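Local coordinates for argininosuccinate lyase (Chelativorans sp., PDB 6RXA), which acts as a C-N lyase (EDDS lyase) of the aspartase/fumarase superfamily and may also convert argininosuccinate to fumarate and L-arginine, at residues L150-V155 and E354-Y359; A360-S365 and K402-G407; T368-M373 and D432-W437. The protein carries 2 engineered substitutions. All coordinates share one frame; numbering follows the deposited sequence.

All three contacts lie on the same side of the chain's centre, and each uses a different pair of elements. Interactions 1 and 2 share helix 353-362: the first packs its side onto strand 153-158, the second ties its C-terminal end to the 3-10 turn before helix 408-419. Interaction 3 joins the next helix, 367-378, to helix 427-434. Interactions 1 and 3 are buried and mostly apolar, the former with a bridging water, whereas interaction 2 is partly exposed and combines a direct backbone hydrogen bond with mixed polar packing. Pro-436, in segment 432-437 of interaction 3, packs on Ala-360 and Ala-361 of interaction 2, and Trp-437 reaches Val-153 of interaction 1.

Interaction 1: residues L150-V155 and E354-Y359; sequences LDTVMV and ERMRQY
Two flat groups of helix 353-362 stand at this contact: the guanidinium of Arg-357, which Val-153 CG1 meets obliquely, and the ring of Tyr-359, one face of which is covered, within the same helix, by Arg-355 CG 3.9 Å above its plane, offset toward the rim. Strand 153-155, part of an antiparallel beta hairpin, packs on this helix. The segment axes approach to 6.3 Å at 57°. Met-356 fills the crossing. With CG beside its backbone N (chi1 -77°) and the chain extended beyond, it runs side by side with Met-154, both pointing the same way; Met-154 CB and Met-356 CB are 3.8 Å apart. Thr-152, the centre of an inverse gamma turn leading into the strand, brings CG2 within 3.7 Å of Met-356 SD, while its OG1 bonds to His-149. Backbone joins the packing too, since Val-153 O lies 3.3 Å from Met-356 CB. Val-153 and Arg-357 cross at about a right angle, CG1 to CG 3.8 Å, using the arginine's aliphatic part. The phenol of Tyr-359 is anchored elsewhere, through OH to Tyr-267 O. One water supplies the polar tie: it accepts from Val-155 N at 2.8 Å and donates to Met-356 O at 2.9 Å.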
loop_
_atom_site.group_PDB
_atom_site.type_symbol
_atom_site.label_atom_id
_atom_site.label_comp_id
_atom_site.label_asym_id
_atom_site.label_seq_id
_atom_site.Cartn_x
_atom_site.Cartn_y
_atom_site.Cartn_z
ATOM N N LEU A 150 36.379 5.120 -15.741
ATOM C CA LEU A 150 36.777 3.731 -15.911
ATOM C C LEU A 150 37.943 3.362 -15.011
ATOM O O LEU A 150 38.159 2.170 -14.750
ATOM C CB LEU A 150 37.197 3.496 -17.362
ATOM C CG LEU A 150 36.095 3.675 -18.409
ATOM C CD1 LEU A 150 36.657 3.544 -19.823
ATOM C CD2 LEU A 150 34.973 2.682 -18.189
ATOM N N ASP A 151 38.723 4.356 -14.578
ATOM C CA ASP A 151 39.890 4.139 -13.734
ATOM C C ASP A 151 39.662 4.586 -12.295
ATOM O O ASP A 151 40.615 4.632 -11.512
ATOM C CB ASP A 151 41.109 4.901 -14.273
ATOM C CG ASP A 151 41.554 4.424 -15.636
ATOM O OD1 ASP A 151 41.368 3.233 -15.948
ATOM O OD2 ASP A 151 42.102 5.250 -16.396
ATOM N N THR A 152 38.438 4.969 -11.935
ATOM C CA THR A 152 38.165 5.506 -10.602
ATOM C C THR A 152 37.884 4.338 -9.657
ATOM O O THR A 152 36.741 3.980 -9.377
ATOM C CB THR A 152 37.009 6.495 -10.664
ATOM O OG1 THR A 152 37.365 7.565 -11.550
ATOM C CG2 THR A 152 36.714 7.077 -9.298
ATOM N N VAL A 153 38.969 3.740 -9.152
ATOM C CA VAL A 153 38.834 2.585 -8.270
ATOM C C VAL A 153 38.147 2.977 -6.968
ATOM O O VAL A 153 38.438 4.017 -6.367
ATOM C CB VAL A 153 40.211 1.939 -8.038
ATOM C CG1 VAL A 153 41.156 2.892 -7.341
ATOM C CG2 VAL A 153 40.074 0.654 -7.218
ATOM N N MET A 154 37.226 2.126 -6.520
ATOM C CA MET A 154 36.468 2.368 -5.300
ATOM C C MET A 154 35.865 1.032 -4.900
ATOM O O MET A 154 35.829 0.095 -5.696
ATOM C CB MET A 154 35.369 3.401 -5.514
ATOM C CG MET A 154 34.190 2.889 -6.327
ATOM S SD MET A 154 32.884 4.137 -6.491
ATOM C CE MET A 154 31.501 3.099 -6.988
ATOM N N VAL A 155 35.373 0.951 -3.667
ATOM C CA VAL A 155 34.733 -0.284 -3.233
ATOM C C VAL A 155 33.252 -0.276 -3.596
ATOM O O VAL A 155 32.586 0.765 -3.625
ATOM C CB VAL A 155 34.938 -0.563 -1.728
ATOM C CG1 VAL A 155 36.417 -0.514 -1.378
ATOM C CG2 VAL A 155 34.153 0.427 -0.882
ATOM N N GLU A 354 41.099 9.927 -4.286
ATOM C CA GLU A 354 42.147 9.446 -3.391
ATOM C C GLU A 354 41.556 8.665 -2.226
ATOM O O GLU A 354 42.077 7.605 -1.854
ATOM C CB GLU A 354 42.987 10.617 -2.873
ATOM C CG GLU A 354 43.994 11.179 -3.859
ATOM C CD GLU A 354 45.055 12.036 -3.179
ATOM O OE1 GLU A 354 45.317 11.824 -1.975
ATOM O OE2 GLU A 354 45.626 12.923 -3.848
ATOM N N ARG A 355 40.481 9.171 -1.629
ATOM C CA ARG A 355 39.871 8.463 -0.507
ATOM C C ARG A 355 39.239 7.156 -0.972
ATOM O O ARG A 355 39.323 6.140 -0.271
ATOM C CB ARG A 355 38.858 9.375 0.182
ATOM C CG ARG A 355 38.191 8.819 1.419
ATOM C CD ARG A 355 38.979 8.988 2.715
ATOM N NE ARG A 355 39.416 10.336 3.129
ATOM C CZ ARG A 355 38.814 11.510 2.907
ATOM N NH1 ARG A 355 37.702 11.625 2.194
ATOM N NH2 ARG A 355 39.377 12.606 3.400
ATOM N N MET A 356 38.608 7.155 -2.146
ATOM C CA MET A 356 38.056 5.920 -2.693
ATOM C C MET A 356 39.139 4.854 -2.822
ATOM O O MET A 356 38.952 3.708 -2.400
ATOM C CB MET A 356 37.447 6.191 -4.067
ATOM C CG MET A 356 36.093 6.885 -4.053
ATOM S SD MET A 356 35.559 7.250 -5.736
ATOM C CE MET A 356 33.846 7.693 -5.464
ATOM N N ARG A 357 40.281 5.226 -3.397
ATOM C CA ARG A 357 41.389 4.282 -3.533
ATOM C C ARG A 357 41.910 3.854 -2.167
ATOM O O ARG A 357 42.226 2.673 -1.956
ATOM C CB ARG A 357 42.509 4.927 -4.346
ATOM C CG ARG A 357 43.661 3.993 -4.686
ATOM C CD ARG A 357 44.766 4.770 -5.443
ATOM N NE ARG A 357 44.232 5.854 -6.280
ATOM C CZ ARG A 357 44.414 7.161 -6.058
ATOM N NH1 ARG A 357 43.872 8.053 -6.880
ATOM N NH2 ARG A 357 45.142 7.584 -5.030
ATOM N N GLN A 358 42.012 4.794 -1.223
ATOM C CA GLN A 358 42.513 4.455 0.105
ATOM C C GLN A 358 41.662 3.371 0.753
ATOM O O GLN A 358 42.183 2.372 1.259
ATOM C CB GLN A 358 42.531 5.696 0.997
ATOM C CG GLN A 358 42.987 5.423 2.413
ATOM C CD GLN A 358 42.997 6.665 3.283
ATOM O OE1 GLN A 358 42.506 7.725 2.886
ATOM N NE2 GLN A 358 43.558 6.540 4.478
ATOM N N TYR A 359 40.344 3.560 0.778
ATOM C CA TYR A 359 39.480 2.539 1.350
ATOM C C TYR A 359 39.677 1.205 0.640
ATOM O O TYR A 359 39.799 0.159 1.285
ATOM C CB TYR A 359 38.022 2.958 1.247
ATOM C CG TYR A 359 37.602 4.080 2.158
ATOM C CD1 TYR A 359 38.427 4.557 3.165
ATOM C CD2 TYR A 359 36.373 4.675 2.001
ATOM C CE1 TYR A 359 38.013 5.595 4.000
ATOM C CE2 TYR A 359 35.954 5.688 2.832
ATOM C CZ TYR A 359 36.761 6.154 3.816
ATOM O OH TYR A 359 36.329 7.188 4.631
HETATM O O HOH W 1 36.157 2.999 -1.947
#

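Interaction 2: residues A360-S365 and K402-G407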
loop_
_atom_site.group_PDB
_atom_site.type_symbol
_atom_site.label_atom_id
_atom_site.label_comp_id
_atom_site.label_asym_id
_atom_site.label_seq_id
_atom_site.Cartn_x
_atom_site.Cartn_y
_atom_site.Cartn_z
ATOM N N ALA A 360 39.715 1.225 -0.698
ATOM C CA ALA A 360 39.861 -0.025 -1.444
ATOM C C ALA A 360 41.146 -0.750 -1.067
ATOM O O ALA A 360 41.173 -1.985 -0.985
ATOM C CB ALA A 360 39.826 0.245 -2.949
ATOM N N ALA A 361 42.225 0.003 -0.835
ATOM C CA ALA A 361 43.512 -0.586 -0.521
ATOM C C ALA A 361 43.634 -0.997 0.939
ATOM O O ALA A 361 44.389 -1.929 1.250
ATOM C CB ALA A 361 44.626 0.419 -0.821
ATOM N N GLU A 362 42.913 -0.338 1.841
ATOM C CA GLU A 362 43.161 -0.484 3.271
ATOM C C GLU A 362 42.115 -1.268 4.045
ATOM O O GLU A 362 42.458 -1.840 5.081
ATOM C CB GLU A 362 43.328 0.894 3.927
ATOM C CG GLU A 362 44.522 1.648 3.392
ATOM C CD GLU A 362 44.796 2.945 4.125
ATOM O OE1 GLU A 362 43.953 3.373 4.937
ATOM O OE2 GLU A 362 45.874 3.530 3.890
ATOM N N ASN A 363 40.855 -1.331 3.595
ATOM C CA ASN A 363 39.765 -1.790 4.452
ATOM C C ASN A 363 39.275 -3.213 4.161
ATOM O O ASN A 363 38.159 -3.570 4.554
ATOM C CB ASN A 363 38.595 -0.814 4.395
ATOM C CG ASN A 363 38.904 0.511 5.049
ATOM O OD1 ASN A 363 39.933 0.677 5.687
ATOM N ND2 ASN A 363 37.996 1.467 4.894
ATOM N N TYR A 364 40.089 -4.032 3.523
ATOM C CA TYR A 364 39.957 -5.495 3.441
ATOM C C TYR A 364 39.037 -5.985 2.337
ATOM O O TYR A 364 38.755 -7.211 2.288
ATOM C CB TYR A 364 39.607 -6.153 4.783
ATOM C CG TYR A 364 40.498 -5.686 5.919
ATOM C CD1 TYR A 364 41.838 -6.035 5.966
ATOM C CD2 TYR A 364 39.995 -4.866 6.925
ATOM C CE1 TYR A 364 42.653 -5.589 6.991
ATOM C CE2 TYR A 364 40.802 -4.420 7.949
ATOM C CZ TYR A 364 42.125 -4.788 7.981
ATOM O OH TYR A 364 42.929 -4.341 9.010
ATOM N N SER A 365 38.588 -5.132 1.421
ATOM C CA SER A 365 37.813 -5.604 0.281
ATOM C C SER A 365 38.627 -6.479 -0.672
ATOM O O SER A 365 38.032 -7.149 -1.528
ATOM C CB SER A 365 37.204 -4.414 -0.462
ATOM O OG SER A 365 38.180 -3.728 -1.213
ATOM N N LYS A 402 46.608 -2.426 8.211
ATOM C CA LYS A 402 45.754 -2.179 7.061
ATOM C C LYS A 402 45.977 -3.259 6.007
ATOM O O LYS A 402 47.039 -3.879 5.937
ATOM C CB LYS A 402 46.066 -0.827 6.420
ATOM C CG LYS A 402 46.041 0.364 7.362
ATOM C CD LYS A 402 44.640 0.737 7.778
ATOM C CE LYS A 402 44.640 2.105 8.439
ATOM N NZ LYS A 402 43.277 2.531 8.851
ATOM N N ALA A 403 44.962 -3.463 5.161
ATOM C CA ALA A 403 45.004 -4.594 4.240
ATOM C C ALA A 403 46.252 -4.565 3.369
ATOM O O ALA A 403 46.857 -5.611 3.109
ATOM C CB ALA A 403 43.751 -4.618 3.369
ATOM N N ASN A 404 46.651 -3.381 2.905
ATOM C CA ASN A 404 47.772 -3.282 1.977
ATOM C C ASN A 404 49.122 -3.462 2.658
ATOM O O ASN A 404 50.148 -3.494 1.966
ATOM C CB ASN A 404 47.712 -1.966 1.197
ATOM C CG ASN A 404 47.702 -0.736 2.090
ATOM O OD1 ASN A 404 47.428 -0.804 3.289
ATOM N ND2 ASN A 404 47.972 0.416 1.483
ATOM N N LYS A 405 49.137 -3.586 3.986
ATOM C CA LYS A 405 50.335 -3.899 4.751
ATOM C C LYS A 405 50.373 -5.354 5.211
ATOM O O LYS A 405 51.314 -5.748 5.908
ATOM C CB LYS A 405 50.424 -2.988 5.978
ATOM C CG LYS A 405 50.469 -1.504 5.669
ATOM C CD LYS A 405 51.615 -1.159 4.742
ATOM C CE LYS A 405 51.781 0.344 4.624
ATOM N NZ LYS A 405 52.770 0.701 3.574
ATOM N N ILE A 406 49.367 -6.153 4.854
ATOM C CA ILE A 406 49.415 -7.588 5.117
ATOM C C ILE A 406 50.505 -8.218 4.264
ATOM O O ILE A 406 50.595 -7.962 3.056
ATOM C CB ILE A 406 48.051 -8.234 4.829
ATOM C CG1 ILE A 406 46.990 -7.713 5.803
ATOM C CG2 ILE A 406 48.165 -9.760 4.872
ATOM C CD1 ILE A 406 45.583 -8.142 5.438
ATOM N N GLY A 407 51.328 -9.059 4.886
ATOM C CA GLY A 407 52.434 -9.684 4.189
ATOM C C GLY A 407 52.544 -11.179 4.408
ATOM O O GLY A 407 51.630 -11.815 4.938
#
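Tyr-364 lays its ring obliquely against Ala-403, CD1 to CB 3.5 Å, and meets Ile-406 CD1 at its edge. The setting is the C-terminal end of helix 353-362 docking on the 3-10 turn 403-405. Its main bond is nearly straight: Ala-403 N donates to Glu-362 O at 3.0 Å, with an N-H...O angle of 172°, although the donor stands 38° out of the carbonyl plane. That same Glu-362 O sits 4.0 Å above the Tyr-364 ring, over its centre, and the phenol OH is fixed by Ile-401 O. Asn-404 comes from the turn's other flank. Its CG lies between backbone N and carbonyl carbon (chi1 57°), which stands the amide alongside Glu-362, OD1 3.8 Å from Glu-362 CG, while Asn-404 CB touches Ala-361 O at 3.3 Å. Replacing Asn-404 by an alanine keeps CB but removes the amide, and would probably open a gap beside Glu-362 CG and thin the cover over Ala-361 CB. The Glu-362 carboxylate takes a hydrogen bond from Gln-358 NE2, through OE1. The aliphatic part of Lys-402 crosses Glu-362 obliquely, and Lys-402 NZ stays 4.1 Å from Glu-362 OE1, beyond salt-bridge distance.

Interaction 3: residues T368-M373 and D432-W437; sequences TDLTDM and DALDPW
Leu-370 carries its CG opposite the backbone N (chi1 -172°), and chi2 of 64° then divides its two methyls between Ala-433 and Leu-434 of the facing segment. CD1 approaches Ala-433 CB at 4.1 Å, and CD2 reaches Leu-434 CD2 at 4.3 Å. Although the CB of Leu-434 does not point at the other segment, the end of its side chain turns nearer.

These residues join helix 367-378 to helix 427-434 within the C-terminal helical region of the lyase. The approach is close: the CA atoms of Leu-370 and Ala-433 are 5.1 Å apart. The small side chain of Ala-433 is consistent with this closeness: its methyl is aimed at the facing helix and comes within 3.8 Å of Leu-370 CA, almost against the backbone itself. Met-373 CB, one turn farther along, closes on the same methyl at 4.3 Å. On the other flank Asp-369 brings its CB to 3.5 Å from Ala-433 O, a carbonyl that already accepts from Asn-439 ND2.

The carboxylate of Asp-369 is directed elsewhere, OD2 forming a salt bridge with Arg-442 and OD1 another with Arg-443, while Asp-432 supplies a further acid for Arg-442. Asp-435 is the N-cap of helix 436-442; its OD1 accepts from Trp-437 N at 2.9 Å in a weak capping bond.

Two other subunits come close to this contact: Thr-368 packs on Met-283 of the second subunit, and Asp-372 OD1 bonds to Trp-208 NE1 of the third.

The direct contact between the segments is thus made largely of carbon, and the fit around the Ala-433 methyl probably helps set the close spacing. The charge of the buried Asp-369 is probably offset by Arg-442 and Arg-443, both outside the two segments, which would favour its ionised form.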
loop_
_atom_site.group_PDB
_atom_site.type_symbol
_atom_site.label_atom_id
_atom_site.label_comp_id
_atom_site.label_asym_id
_atom_site.label_seq_id
_atom_site.Cartn_x
_atom_site.Cartn_y
_atom_site.Cartn_z
ATOM N N THR A 368 38.945 -11.360 -0.976
ATOM C CA THR A 368 38.512 -12.423 -1.878
ATOM C C THR A 368 39.637 -12.805 -2.823
ATOM O O THR A 368 39.914 -13.989 -3.033
ATOM C CB THR A 368 37.291 -12.016 -2.695
ATOM O OG1 THR A 368 36.176 -11.768 -1.844
ATOM C CG2 THR A 368 36.926 -13.160 -3.653
ATOM N N ASP A 369 40.321 -11.809 -3.386
ATOM C CA ASP A 369 41.419 -12.130 -4.293
ATOM C C ASP A 369 42.537 -12.878 -3.581
ATOM O O ASP A 369 43.165 -13.766 -4.165
ATOM C CB ASP A 369 41.941 -10.889 -4.999
ATOM C CG ASP A 369 41.164 -10.596 -6.260
ATOM O OD1 ASP A 369 40.027 -11.107 -6.362
ATOM O OD2 ASP A 369 41.685 -9.885 -7.150
ATOM N N LEU A 370 42.813 -12.539 -2.315
ATOM C CA LEU A 370 43.789 -13.322 -1.553
ATOM C C LEU A 370 43.337 -14.777 -1.413
ATOM O O LEU A 370 44.142 -15.708 -1.576
ATOM C CB LEU A 370 44.039 -12.666 -0.195
ATOM C CG LEU A 370 45.163 -13.234 0.675
ATOM C CD1 LEU A 370 46.512 -13.041 -0.011
ATOM C CD2 LEU A 370 45.173 -12.593 2.055
ATOM N N THR A 371 42.043 -14.993 -1.147
ATOM C CA THR A 371 41.498 -16.344 -1.017
ATOM C C THR A 371 41.553 -17.100 -2.344
ATOM O O THR A 371 41.943 -18.277 -2.389
ATOM C CB THR A 371 40.042 -16.253 -0.541
ATOM O OG1 THR A 371 39.938 -15.403 0.613
ATOM C CG2 THR A 371 39.492 -17.638 -0.200
ATOM N N ASP A 372 41.116 -16.453 -3.432
ATOM C CA ASP A 372 41.154 -17.091 -4.743
ATOM C C ASP A 372 42.578 -17.462 -5.121
ATOM O O ASP A 372 42.807 -18.491 -5.776
ATOM C CB ASP A 372 40.603 -16.139 -5.807
ATOM C CG ASP A 372 39.079 -16.056 -5.828
ATOM O OD1 ASP A 372 38.396 -17.046 -5.505
ATOM O OD2 ASP A 372 38.563 -14.988 -6.209
ATOM N N MET A 373 43.547 -16.639 -4.714
ATOM C CA MET A 373 44.945 -16.923 -5.014
ATOM C C MET A 373 45.401 -18.205 -4.334
ATOM O O MET A 373 46.111 -19.020 -4.939
ATOM C CB MET A 373 45.812 -15.733 -4.598
ATOM C CG MET A 373 47.291 -15.871 -4.942
ATOM S SD MET A 373 48.202 -16.766 -3.679
ATOM C CE MET A 373 48.441 -15.465 -2.472
ATOM N N ASP A 432 50.367 -8.932 -5.010
ATOM C CA ASP A 432 49.532 -8.760 -6.194
ATOM C C ASP A 432 48.065 -9.045 -5.900
ATOM O O ASP A 432 47.184 -8.439 -6.516
ATOM C CB ASP A 432 50.034 -9.665 -7.318
ATOM C CG ASP A 432 49.171 -9.582 -8.558
ATOM O OD1 ASP A 432 49.100 -8.493 -9.167
ATOM O OD2 ASP A 432 48.562 -10.610 -8.920
ATOM N N ALA A 433 47.781 -9.965 -4.976
ATOM C CA ALA A 433 46.396 -10.237 -4.617
ATOM C C ALA A 433 45.773 -9.066 -3.867
ATOM O O ALA A 433 44.562 -8.841 -3.964
ATOM C CB ALA A 433 46.319 -11.506 -3.768
ATOM N N LEU A 434 46.583 -8.306 -3.129
ATOM C CA LEU A 434 46.086 -7.218 -2.295
ATOM C C LEU A 434 46.085 -5.870 -3.001
ATOM O O LEU A 434 45.663 -4.870 -2.405
ATOM C CB LEU A 434 46.934 -7.102 -1.026
ATOM C CG LEU A 434 46.963 -8.315 -0.108
ATOM C CD1 LEU A 434 47.968 -8.082 1.026
ATOM C CD2 LEU A 434 45.596 -8.627 0.457
ATOM N N ASP A 435 46.540 -5.809 -4.239
ATOM C CA ASP A 435 46.566 -4.558 -4.986
ATOM C C ASP A 435 45.161 -4.315 -5.516
ATOM O O ASP A 435 44.680 -5.100 -6.346
ATOM C CB ASP A 435 47.561 -4.704 -6.136
ATOM C CG ASP A 435 47.665 -3.456 -6.989
ATOM O OD1 ASP A 435 46.685 -2.694 -7.097
ATOM O OD2 ASP A 435 48.745 -3.248 -7.587
ATOM N N PRO A 436 44.453 -3.266 -5.069
ATOM C CA PRO A 436 43.045 -3.134 -5.472
ATOM C C PRO A 436 42.861 -2.894 -6.955
ATOM O O PRO A 436 41.815 -3.259 -7.506
ATOM C CB PRO A 436 42.535 -1.948 -4.633
ATOM C CG PRO A 436 43.765 -1.158 -4.318
ATOM C CD PRO A 436 44.890 -2.146 -4.207
ATOM N N TRP A 437 43.827 -2.255 -7.621
ATOM C CA TRP A 437 43.701 -2.077 -9.060
ATOM C C TRP A 437 43.837 -3.413 -9.779
ATOM O O TRP A 437 43.119 -3.668 -10.753
ATOM C CB TRP A 437 44.731 -1.072 -9.579
ATOM C CG TRP A 437 44.554 -0.774 -11.044
ATOM C CD1 TRP A 437 45.468 -0.955 -12.043
ATOM C CD2 TRP A 437 43.371 -0.271 -11.673
ATOM N NE1 TRP A 437 44.928 -0.583 -13.256
ATOM C CE2 TRP A 437 43.642 -0.154 -13.051
ATOM C CE3 TRP A 437 42.105 0.102 -11.200
ATOM C CZ2 TRP A 437 42.696 0.315 -13.959
ATOM C CZ3 TRP A 437 41.173 0.568 -12.105
ATOM C CH2 TRP A 437 41.471 0.669 -13.466
#